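PDB 4N5H: Esterase/lipase from Lactobacillus rhamnosus, which probably hydrolyses carboxylic esters, and may also transfer acyl groups, as an alpha/beta-hydrolase-fold esterase. Local coordinates for residues M236-N242 with T264-A270; A181-P185 with H278-V282; L55-A59 with A93-A98; Y26-P32 with L84-R90. The protein carries 1 engineered substitution. All blocks are in the same frame, centred on the assembly; numbering follows the deposited sequence. Where two conformers were deposited one is given.

Interaction 1: M236-N242 with T264-A270; sequences MLIGGQN and TTKLWPA. With IPA (isopropyl alcohol), chain B.
The indole of Trp268 turns its edge to Gly239, whose O lies in the ring plane, 3.3 Å from CD1. Over one face sits an isopropyl alcohol, probably from the crystallisation liquor, with its C3 above the middle of the ring. The alcohol O2 accepts a hydrogen bond of 2.7 Å from Lys266 NZ. The second flat group is the amide of Gln241. Its OE1 receives Ala270 N at 2.9 Å, in the carbonyl plane on a lone pair, and so carries the pairing past the strand ends. Asn242 ND2 reaches Ala270 O and Pro269 O through two waters, while its OD1 is bound by Gln45 of the second subunit. The strands themselves run parallel, with axes 6° apart. Five backbone hydrogen bonds join them, from Leu237 N to Thr264 O at one end to Gln241 N and Trp268 O at the other, 2.8 Å apart. A CB on Gly240 would run into Trp268 O. Met236 has CG anti to the backbone N (chi1 -180°) and an extended chain beyond, which brings CE to 3.9 Å from Lys266 CB. With an alanine in place of Trp268, Thr293 OG1 would probably lose its indole N-H donor and a gap would open under helix 288-311. That helix covers the face carrying Met236, Ile238 and Trp268, and its Glu292 and Glu296 form salt bridges with Lys266. Helix 246-258 packs on the other face, against Leu237 and Thr265, and completes a beta-alpha-beta unit. Strand 179-183 pairs along the far edge of strand 235-240.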
# COMPACT_ATOMS: atom_id res chain seq x y z
N MET A 236 -9.26 11.79 -34.85
CA MET A 236 -8.65 10.44 -34.99
C MET A 236 -9.54 9.45 -34.27
O MET A 236 -9.88 9.68 -33.05
CB MET A 236 -7.26 10.42 -34.42
CG MET A 236 -6.56 9.09 -34.53
SD MET A 236 -4.93 9.12 -33.81
CE MET A 236 -4.41 7.41 -34.13
N LEU A 237 -9.97 8.42 -34.95
CA LEU A 237 -10.90 7.48 -34.39
C LEU A 237 -10.15 6.18 -34.12
O LEU A 237 -9.58 5.60 -35.03
CB LEU A 237 -12.08 7.20 -35.32
CG LEU A 237 -13.05 6.13 -34.91
CD1 LEU A 237 -13.69 6.52 -33.56
CD2 LEU A 237 -14.12 5.96 -36.01
N ILE A 238 -10.16 5.80 -32.85
CA ILE A 238 -9.46 4.64 -32.29
C ILE A 238 -10.43 3.65 -31.75
O ILE A 238 -11.36 3.99 -31.03
CB ILE A 238 -8.50 5.11 -31.19
CG1 ILE A 238 -7.44 6.03 -31.76
CG2 ILE A 238 -7.89 3.96 -30.42
CD1 ILE A 238 -6.68 6.86 -30.72
N GLY A 239 -10.19 2.36 -32.04
CA GLY A 239 -11.07 1.31 -31.53
C GLY A 239 -10.80 0.03 -32.27
O GLY A 239 -9.62 -0.28 -32.58
N GLY A 240 -11.86 -0.73 -32.53
CA GLY A 240 -11.66 -1.96 -33.26
C GLY A 240 -12.84 -2.84 -33.28
O GLY A 240 -13.83 -2.64 -32.56
N GLN A 241 -12.76 -3.93 -34.09
CA GLN A 241 -13.87 -4.81 -34.25
C GLN A 241 -14.20 -5.63 -33.02
O GLN A 241 -15.32 -6.13 -32.94
CB GLN A 241 -13.56 -5.78 -35.42
CG GLN A 241 -13.35 -5.02 -36.68
CD GLN A 241 -13.25 -5.95 -37.87
OE1 GLN A 241 -12.48 -6.90 -37.86
NE2 GLN A 241 -13.98 -5.62 -38.93
N ASN A 242 -13.34 -5.73 -31.99
CA ASN A 242 -13.67 -6.33 -30.74
C ASN A 242 -14.12 -5.34 -29.66
O ASN A 242 -14.34 -5.71 -28.52
CB ASN A 242 -12.53 -7.25 -30.24
CG ASN A 242 -12.69 -8.66 -30.77
OD1 ASN A 242 -13.72 -9.27 -30.54
ND2 ASN A 242 -11.74 -9.13 -31.54
N THR A 264 -8.33 10.50 -39.42
CA THR A 264 -7.62 9.24 -39.60
C THR A 264 -8.16 8.24 -38.59
O THR A 264 -8.95 8.58 -37.69
CB THR A 264 -6.12 9.44 -39.38
OG1 THR A 264 -5.85 9.98 -38.02
CG2 THR A 264 -5.51 10.41 -40.39
N THR A 265 -7.78 6.98 -38.75
CA THR A 265 -8.28 5.92 -37.92
C THR A 265 -7.16 5.05 -37.45
O THR A 265 -6.13 4.92 -38.10
CB THR A 265 -9.31 5.03 -38.60
OG1 THR A 265 -8.65 4.34 -39.71
CG2 THR A 265 -10.50 5.81 -39.10
N LYS A 266 -7.41 4.40 -36.32
CA LYS A 266 -6.57 3.28 -35.82
C LYS A 266 -7.56 2.27 -35.28
O LYS A 266 -7.84 2.25 -34.09
CB LYS A 266 -5.54 3.70 -34.78
CG LYS A 266 -4.68 2.56 -34.22
CD LYS A 266 -3.49 2.30 -34.98
CE LYS A 266 -2.51 1.36 -34.26
NZ LYS A 266 -1.65 1.01 -35.41
N LEU A 267 -8.13 1.47 -36.16
CA LEU A 267 -9.19 0.50 -35.80
C LEU A 267 -8.62 -0.88 -35.94
O LEU A 267 -8.21 -1.29 -37.06
CB LEU A 267 -10.37 0.67 -36.76
CG LEU A 267 -11.15 1.97 -36.54
CD1 LEU A 267 -12.00 2.27 -37.76
CD2 LEU A 267 -12.00 1.90 -35.29
N TRP A 268 -8.55 -1.60 -34.85
CA TRP A 268 -7.93 -2.89 -34.86
C TRP A 268 -8.91 -3.93 -35.46
O TRP A 268 -10.09 -4.03 -35.04
CB TRP A 268 -7.53 -3.23 -33.40
CG TRP A 268 -6.38 -2.41 -32.90
CD1 TRP A 268 -6.40 -1.14 -32.35
CD2 TRP A 268 -4.99 -2.80 -32.96
NE1 TRP A 268 -5.14 -0.77 -32.03
CE2 TRP A 268 -4.25 -1.75 -32.37
CE3 TRP A 268 -4.31 -3.95 -33.40
CZ2 TRP A 268 -2.89 -1.78 -32.26
CZ3 TRP A 268 -2.93 -3.98 -33.29
CH2 TRP A 268 -2.24 -2.93 -32.71
N PRO A 269 -8.38 -4.83 -36.30
CA PRO A 269 -9.23 -5.93 -36.80
C PRO A 269 -9.48 -7.02 -35.77
O PRO A 269 -8.67 -7.25 -34.85
CB PRO A 269 -8.39 -6.47 -37.96
CG PRO A 269 -7.02 -6.25 -37.58
CD PRO A 269 -6.98 -4.92 -36.79
N ALA A 270 -10.53 -7.77 -35.96
CA ALA A 270 -10.85 -8.88 -35.07
C ALA A 270 -9.72 -9.88 -34.96
O ALA A 270 -9.50 -10.44 -33.90
CB ALA A 270 -12.15 -9.56 -35.46
C1 IPA B . -2.77 -2.86 -37.30
C2 IPA B . -3.78 -1.69 -37.10
C3 IPA B . -4.40 -1.66 -35.78
O2 IPA B . -3.24 -0.40 -37.05
O HOH W 1 -9.35 -7.19 -32.07
O HOH W 2 -10.92 -12.21 -31.95

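Interaction 2: A181-P185 with H278-V282; sequences ALVCP and HVFNV
Cys184 packs its CB against the imidazole of His278, 3.4 Å from ND1, on an oblique approach. Its SG turns to the backbone and accepts Val279 N at 3.5 Å, with an almost straight N-H angle of 171°. This follows from chi1 of -58°, which sets SG anti to the carbonyl carbon. Val279 CG1 lies over one face of the His278 ring and also meets Cys184 CB at 4.0 Å. Alongside, Val183 CG1 touches Asn281 OD1 at 3.4 Å and the CG2 of Val282 at 4.2 Å. With a glycine in place of Cys184, Val279 N would probably lose its acceptor and the His278 ring the CB that packs against it. In the next shell, Asn281 ND2 is hydrogen-bonded to Asn294 of helix 288-311. Val279 sits at the N-cap position of the short helix 280-283, right after His278. The imidazole is gripped at both nitrogens, ND1 by Asp243 and NE2 by Ser146. This is consistent with a Ser-His-Asp catalytic triad, as in other alpha/beta hydrolases. The contact thus seats the probable catalytic histidine beside the C-terminal end of strand 179-183.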
# COMPACT_ATOMS: atom_id res chain seq x y z
N ALA A 181 -9.02 13.16 -30.59
CA ALA A 181 -8.87 11.70 -30.66
C ALA A 181 -9.94 11.00 -29.81
O ALA A 181 -10.05 11.26 -28.60
CB ALA A 181 -7.54 11.24 -30.22
N LEU A 182 -10.75 10.21 -30.47
CA LEU A 182 -11.88 9.54 -29.80
C LEU A 182 -11.57 8.08 -29.69
O LEU A 182 -11.32 7.42 -30.70
CB LEU A 182 -13.16 9.76 -30.56
CG LEU A 182 -13.50 11.22 -30.91
CD1 LEU A 182 -14.75 11.27 -31.78
CD2 LEU A 182 -13.61 12.11 -29.72
N VAL A 183 -11.63 7.53 -28.50
CA VAL A 183 -11.34 6.13 -28.29
C VAL A 183 -12.67 5.40 -27.98
O VAL A 183 -13.26 5.63 -26.94
CB VAL A 183 -10.34 5.89 -27.10
CG1 VAL A 183 -10.08 4.42 -26.81
CG2 VAL A 183 -9.02 6.57 -27.40
N CYS A 184 -13.08 4.50 -28.86
CA CYS A 184 -14.34 3.78 -28.76
C CYS A 184 -15.50 4.69 -28.33
O CYS A 184 -16.18 4.43 -27.36
CB CYS A 184 -14.27 2.59 -27.77
SG CYS A 184 -12.98 1.40 -28.21
N PRO A 185 -15.69 5.78 -29.09
CA PRO A 185 -16.68 6.74 -28.62
C PRO A 185 -18.10 6.20 -28.73
O PRO A 185 -18.39 5.37 -29.59
CB PRO A 185 -16.56 7.90 -29.60
CG PRO A 185 -16.04 7.26 -30.81
CD PRO A 185 -15.03 6.24 -30.31
N HIS A 278 -13.23 -2.99 -25.62
CA HIS A 278 -13.58 -1.58 -25.42
C HIS A 278 -12.53 -0.92 -24.58
O HIS A 278 -12.18 -1.39 -23.52
CB HIS A 278 -14.94 -1.56 -24.68
CG HIS A 278 -15.53 -0.20 -24.51
ND1 HIS A 278 -15.91 0.56 -25.59
CD2 HIS A 278 -15.88 0.48 -23.41
CE1 HIS A 278 -16.39 1.71 -25.15
NE2 HIS A 278 -16.44 1.67 -23.84
N VAL A 279 -12.06 0.20 -25.08
CA VAL A 279 -11.12 1.09 -24.46
C VAL A 279 -9.86 0.43 -23.90
O VAL A 279 -9.32 0.87 -22.89
CB VAL A 279 -11.74 2.05 -23.42
CG1 VAL A 279 -12.85 2.89 -24.07
CG2 VAL A 279 -12.22 1.38 -22.19
N PHE A 280 -9.37 -0.59 -24.59
CA PHE A 280 -8.25 -1.40 -24.03
C PHE A 280 -7.00 -0.57 -23.84
O PHE A 280 -6.28 -0.77 -22.87
CB PHE A 280 -7.94 -2.64 -24.92
CG PHE A 280 -7.19 -2.27 -26.17
CD1 PHE A 280 -5.81 -2.12 -26.18
CD2 PHE A 280 -7.90 -2.01 -27.39
CE1 PHE A 280 -5.16 -1.69 -27.35
CE2 PHE A 280 -7.27 -1.64 -28.55
CZ PHE A 280 -5.85 -1.46 -28.54
N ASN A 281 -6.81 0.38 -24.71
CA ASN A 281 -5.57 1.24 -24.68
C ASN A 281 -5.50 2.27 -23.58
O ASN A 281 -4.45 2.80 -23.26
CB ASN A 281 -5.27 1.83 -26.04
CG ASN A 281 -6.36 2.74 -26.51
OD1 ASN A 281 -7.51 2.27 -26.69
ND2 ASN A 281 -6.10 4.00 -26.59
N VAL A 282 -6.65 2.56 -23.03
CA VAL A 282 -6.82 3.38 -21.84
C VAL A 282 -6.71 2.53 -20.54
O VAL A 282 -6.06 2.93 -19.53
CB VAL A 282 -8.18 4.07 -21.84
CG1 VAL A 282 -8.41 4.92 -20.58
CG2 VAL A 282 -8.27 5.02 -23.05

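Interaction 3: L55-A59 with A93-A98; sequences LYYPA and ASQGYA
Ala93 sets its methyl CB against Tyr56 CB, 3.7 Å away, and close to the backbone of the next residue, 3.6 Å from Tyr57 N. The Tyr56 ring leads away from this contact, with CG anti to the carbonyl carbon (chi1 -50°), and packs along helix 86-94. Pro58 lies across the end of that helix. Its CD is 3.3 Å from Ala93 O and 3.5 Å from Tyr97 O. Pro58 has no N-H to give Ala93 O. No hydrogen bond joins the two segments, and the fit is one of van der Waals contact. Ala93 O is instead held by Gly96 N at 2.9 Å. Gly96 has left the helix with a phi of 102°, where a CB would jam against the preceding carbonyl O. Beyond it the chain turns back beside the strand, and Ala98 CA comes to 3.6 Å from Tyr56 O. Tyr57 CD2 touches Ala98 CB obliquely, while its hydroxyl is bonded to Glu38. Strand 66-72, helix 86-94 and strand 98-102 form a beta-alpha-beta crossover of the alpha/beta-hydrolase sheet. Here the turn out of its helix packs on strand 52-58, the antiparallel neighbour of strand 98-102.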
# COMPACT_ATOMS: atom_id res chain seq x y z
N LEU A 55 -3.35 17.33 -12.96
CA LEU A 55 -2.30 17.64 -13.96
C LEU A 55 -1.17 16.64 -13.83
O LEU A 55 -0.69 16.30 -12.74
CB LEU A 55 -1.75 19.05 -13.80
CG LEU A 55 -2.82 20.18 -13.72
CD1 LEU A 55 -2.19 21.52 -13.51
CD2 LEU A 55 -3.69 20.19 -14.97
N TYR A 56 -0.62 16.25 -14.99
CA TYR A 56 0.42 15.22 -15.04
C TYR A 56 1.54 15.74 -15.98
O TYR A 56 1.30 16.40 -17.01
CB TYR A 56 -0.08 13.91 -15.65
CG TYR A 56 -1.37 13.37 -15.07
CD1 TYR A 56 -2.60 13.86 -15.45
CD2 TYR A 56 -1.33 12.28 -14.20
CE1 TYR A 56 -3.79 13.34 -14.93
CE2 TYR A 56 -2.51 11.72 -13.71
CZ TYR A 56 -3.75 12.29 -14.06
OH TYR A 56 -4.92 11.71 -13.61
N TYR A 57 2.77 15.38 -15.62
CA TYR A 57 3.95 15.82 -16.35
C TYR A 57 5.08 14.76 -16.28
O TYR A 57 5.18 13.99 -15.38
CB TYR A 57 4.57 17.02 -15.58
CG TYR A 57 3.60 18.15 -15.21
CD1 TYR A 57 2.94 18.11 -14.02
CD2 TYR A 57 3.39 19.23 -16.02
CE1 TYR A 57 2.09 19.09 -13.63
CE2 TYR A 57 2.55 20.25 -15.65
CZ TYR A 57 1.88 20.17 -14.40
OH TYR A 57 1.06 21.21 -14.02
N PRO A 58 5.93 14.82 -17.29
CA PRO A 58 7.16 13.96 -17.14
C PRO A 58 7.93 14.42 -15.94
O PRO A 58 7.90 15.62 -15.64
CB PRO A 58 7.92 14.29 -18.46
CG PRO A 58 7.36 15.55 -18.96
CD PRO A 58 5.96 15.69 -18.47
N ALA A 59 8.57 13.51 -15.22
CA ALA A 59 9.40 13.94 -14.11
C ALA A 59 10.56 14.83 -14.49
O ALA A 59 10.85 15.71 -13.70
CB ALA A 59 9.87 12.75 -13.30
N ALA A 93 1.82 11.59 -20.31
CA ALA A 93 2.75 12.58 -19.74
C ALA A 93 4.21 12.10 -19.80
O ALA A 93 5.11 12.90 -20.10
CB ALA A 93 2.39 12.89 -18.25
N SER A 94 4.41 10.82 -19.60
CA SER A 94 5.76 10.26 -19.59
C SER A 94 6.45 10.40 -20.96
O SER A 94 7.70 10.32 -21.02
CB SER A 94 5.77 8.75 -19.17
OG SER A 94 5.34 7.91 -20.24
N GLN A 95 5.68 10.57 -22.00
CA GLN A 95 6.15 10.77 -23.38
C GLN A 95 6.52 12.21 -23.67
O GLN A 95 6.98 12.47 -24.82
CB GLN A 95 5.17 10.17 -24.36
CG GLN A 95 4.92 8.69 -24.22
CD GLN A 95 6.23 7.93 -24.17
OE1 GLN A 95 6.90 7.83 -25.19
NE2 GLN A 95 6.57 7.38 -23.03
N GLY A 96 6.44 13.11 -22.71
CA GLY A 96 6.84 14.48 -22.86
C GLY A 96 5.72 15.50 -23.06
O GLY A 96 5.86 16.50 -23.82
N TYR A 97 4.56 15.20 -22.48
CA TYR A 97 3.36 16.00 -22.67
C TYR A 97 2.85 16.48 -21.29
O TYR A 97 3.02 15.79 -20.30
CB TYR A 97 2.21 15.21 -23.33
CG TYR A 97 2.58 14.84 -24.75
CD1 TYR A 97 3.37 13.71 -24.94
CD2 TYR A 97 2.33 15.67 -25.84
CE1 TYR A 97 3.90 13.42 -26.20
CE2 TYR A 97 2.82 15.35 -27.14
CZ TYR A 97 3.58 14.22 -27.29
OH TYR A 97 4.06 13.85 -28.57
N ALA A 98 2.26 17.66 -21.27
CA ALA A 98 1.58 18.21 -20.12
C ALA A 98 0.12 17.78 -20.28
O ALA A 98 -0.55 18.04 -21.27
CB ALA A 98 1.67 19.71 -20.08

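Interaction 4: Y26-P32 with L84-R90; sequences YADERVP and LNRNYCR. With IPA (isopropyl alcohol), chain C.
The chain leaving helix 2-28 runs past the first turn of helix 86-94, with Val31 CA 6.1 Å from Asn87 CA. Tyr26 drives its ring into this turn. Its hydroxyl donates to Leu84 O at 2.9 Å, from above the carbonyl plane, and accepts Asn87 N at 3.0 Å with a nearly linear N-H angle of 177°. A water donates to the Tyr26 hydroxyl and accepts the N-H of Tyr88, so three bonds fix the phenol. The guanidinium of Arg86 lies flat on one ring face, centres 3.7 Å apart and planes at 13°, a stacked cation-pi pair. Arg86 CG sits between its backbone N and carbonyl carbon (chi1 69°), and the extended chain then carries the guanidinium over the ring. Its NH1 also binds an isopropyl alcohol at the guanidinium edge. In the conformer given, one of two, Glu29 OE1 accepts Asn87 ND2 from above the carboxylate plane, so this bond is less certain. A second water links ND2 to the carbonyls of Tyr26 and Glu29. Pro32 closes the contact, its CG 3.5 Å from Asn87 O and 3.8 Å from Arg90 CB. Trp285 packs on Glu29 and Pro32. His36 of the second subunit packs on Arg30. Tyr56 of strand 52-58 packs against Arg86, Cys89 and Arg90, while Tyr88 leans on helices 280-283 and 288-311.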
# COMPACT_ATOMS: atom_id res chain seq x y z
N TYR A 26 -6.48 -1.60 -11.12
CA TYR A 26 -5.50 -0.67 -10.69
C TYR A 26 -4.65 -1.23 -9.54
O TYR A 26 -3.50 -0.85 -9.40
CB TYR A 26 -6.15 0.55 -10.16
CG TYR A 26 -6.22 1.53 -11.25
CD1 TYR A 26 -5.10 2.34 -11.47
CD2 TYR A 26 -7.41 1.78 -11.98
CE1 TYR A 26 -5.10 3.31 -12.46
CE2 TYR A 26 -7.43 2.81 -12.97
CZ TYR A 26 -6.26 3.54 -13.22
OH TYR A 26 -6.09 4.53 -14.14
N ALA A 27 -5.19 -2.18 -8.77
CA ALA A 27 -4.37 -2.74 -7.68
C ALA A 27 -3.26 -3.53 -8.25
O ALA A 27 -2.19 -3.55 -7.61
CB ALA A 27 -5.19 -3.65 -6.76
N ASP A 28 -3.41 -4.08 -9.45
CA ASP A 28 -2.34 -4.87 -9.95
C ASP A 28 -1.44 -4.25 -11.05
O ASP A 28 -0.30 -4.62 -11.23
CB ASP A 28 -2.93 -6.06 -10.55
CG ASP A 28 -3.47 -7.04 -9.50
OD1 ASP A 28 -2.99 -7.08 -8.36
OD2 ASP A 28 -4.40 -7.71 -9.85
N GLU A 29 -2.02 -3.37 -11.83
CA GLU A 29 -1.38 -2.90 -13.03
C GLU A 29 -0.11 -2.17 -12.73
O GLU A 29 -0.04 -1.31 -11.79
CB GLU A 29 -2.38 -2.00 -13.77
CG GLU A 29 -1.94 -1.66 -15.18
CD GLU A 29 -2.72 -0.57 -15.89
OE1 GLU A 29 -3.53 0.20 -15.30
OE2 GLU A 29 -2.49 -0.46 -17.11
N ARG A 30 0.90 -2.39 -13.59
CA ARG A 30 2.07 -1.56 -13.60
C ARG A 30 1.72 -0.09 -13.74
O ARG A 30 0.86 0.27 -14.56
CB ARG A 30 2.96 -1.94 -14.77
CG ARG A 30 4.36 -1.31 -14.76
CD ARG A 30 5.11 -1.79 -15.97
NE ARG A 30 6.27 -0.95 -16.20
CZ ARG A 30 6.89 -0.89 -17.34
NH1 ARG A 30 6.55 -1.71 -18.33
NH2 ARG A 30 7.95 -0.04 -17.47
N VAL A 31 2.41 0.76 -13.00
CA VAL A 31 2.20 2.23 -13.14
C VAL A 31 3.30 2.84 -13.96
O VAL A 31 4.46 2.53 -13.72
CB VAL A 31 2.21 2.84 -11.75
CG1 VAL A 31 2.08 4.30 -11.81
CG2 VAL A 31 1.12 2.23 -10.87
N PRO A 32 2.97 3.80 -14.86
CA PRO A 32 4.04 4.39 -15.64
C PRO A 32 5.01 5.13 -14.72
O PRO A 32 4.56 5.82 -13.85
CB PRO A 32 3.29 5.32 -16.65
CG PRO A 32 1.95 4.80 -16.66
CD PRO A 32 1.63 4.20 -15.33
N LEU A 84 -9.92 8.17 -12.58
CA LEU A 84 -10.22 6.94 -13.30
C LEU A 84 -9.20 6.56 -14.33
O LEU A 84 -8.81 5.39 -14.41
CB LEU A 84 -11.63 6.98 -13.92
CG LEU A 84 -12.09 5.78 -14.70
CD1 LEU A 84 -12.20 4.58 -13.74
CD2 LEU A 84 -13.48 6.02 -15.28
N ASN A 85 -8.78 7.55 -15.15
CA ASN A 85 -7.79 7.31 -16.19
C ASN A 85 -6.41 7.73 -15.82
O ASN A 85 -5.57 8.07 -16.67
CB ASN A 85 -8.25 8.10 -17.47
CG ASN A 85 -9.47 7.49 -18.16
OD1 ASN A 85 -10.01 6.47 -17.74
ND2 ASN A 85 -9.89 8.14 -19.23
N ARG A 86 -6.07 7.66 -14.52
CA ARG A 86 -4.78 8.13 -14.12
C ARG A 86 -3.59 7.43 -14.78
O ARG A 86 -2.62 8.11 -15.15
CB ARG A 86 -4.63 8.17 -12.63
CG ARG A 86 -4.59 6.81 -11.98
CD ARG A 86 -4.84 7.01 -10.46
NE ARG A 86 -4.97 5.75 -9.73
CZ ARG A 86 -6.10 5.09 -9.55
NH1 ARG A 86 -7.22 5.51 -10.06
NH2 ARG A 86 -6.08 3.97 -8.83
N ASN A 87 -3.64 6.10 -14.98
CA ASN A 87 -2.46 5.41 -15.56
C ASN A 87 -2.30 5.79 -17.02
O ASN A 87 -1.19 6.03 -17.44
CB ASN A 87 -2.57 3.91 -15.40
CG ASN A 87 -2.14 3.48 -13.99
OD1 ASN A 87 -1.68 4.31 -13.13
ND2 ASN A 87 -2.29 2.21 -13.73
N TYR A 88 -3.39 5.91 -17.74
CA TYR A 88 -3.33 6.34 -19.14
C TYR A 88 -2.77 7.75 -19.23
O TYR A 88 -1.88 8.03 -20.04
CB TYR A 88 -4.72 6.30 -19.73
CG TYR A 88 -4.94 6.86 -21.12
CD1 TYR A 88 -5.66 8.03 -21.29
CD2 TYR A 88 -4.44 6.23 -22.25
CE1 TYR A 88 -5.92 8.55 -22.54
CE2 TYR A 88 -4.71 6.73 -23.50
CZ TYR A 88 -5.50 7.85 -23.66
OH TYR A 88 -5.83 8.37 -24.89
N CYS A 89 -3.27 8.64 -18.38
CA CYS A 89 -2.73 10.02 -18.35
C CYS A 89 -1.26 10.05 -18.00
O CYS A 89 -0.50 10.82 -18.59
CB CYS A 89 -3.55 10.90 -17.43
SG CYS A 89 -5.22 11.30 -18.05
N ARG A 90 -0.83 9.28 -16.99
CA ARG A 90 0.60 9.24 -16.67
C ARG A 90 1.41 8.76 -17.86
O ARG A 90 2.51 9.28 -18.16
CB ARG A 90 0.85 8.27 -15.51
CG ARG A 90 0.32 8.71 -14.15
CD ARG A 90 0.28 7.55 -13.14
NE ARG A 90 -0.06 8.10 -11.83
CZ ARG A 90 -0.80 7.44 -10.88
NH1 ARG A 90 -1.21 6.20 -11.02
NH2 ARG A 90 -1.06 8.03 -9.74
C1 IPA C . -9.06 2.55 -8.36
C2 IPA C . -10.18 3.14 -9.25
C3 IPA C . -11.31 3.38 -8.26
O2 IPA C . -9.76 4.45 -9.80
O HOH W 3 -6.01 4.54 -17.06
O HOH W 4 -1.91 0.56 -11.21

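Overall arrangement
Along the chain, interactions 3 and 4 come first and cross, their segments alternating. Both use helix 86-94, and they touch where Tyr56 packs on Cys89. Interactions 1 and 2 follow, with both segments of interaction 1 lying between those of interaction 2. These two are centred 9 Å apart on neighbouring strands, 179-183 and 235-240, joined by backbone pairs such as Met236 O with Leu182 N. Interactions 1, 2 and 3 share one sheet, with 1 and 3 about 25 Å apart between centres. They run from its antiparallel start to the parallel strands beside the probable catalytic site. Interaction 4 lies beside them, between helices 2-28 and 86-94, and reaches interaction 2 through Tyr88 and Val282.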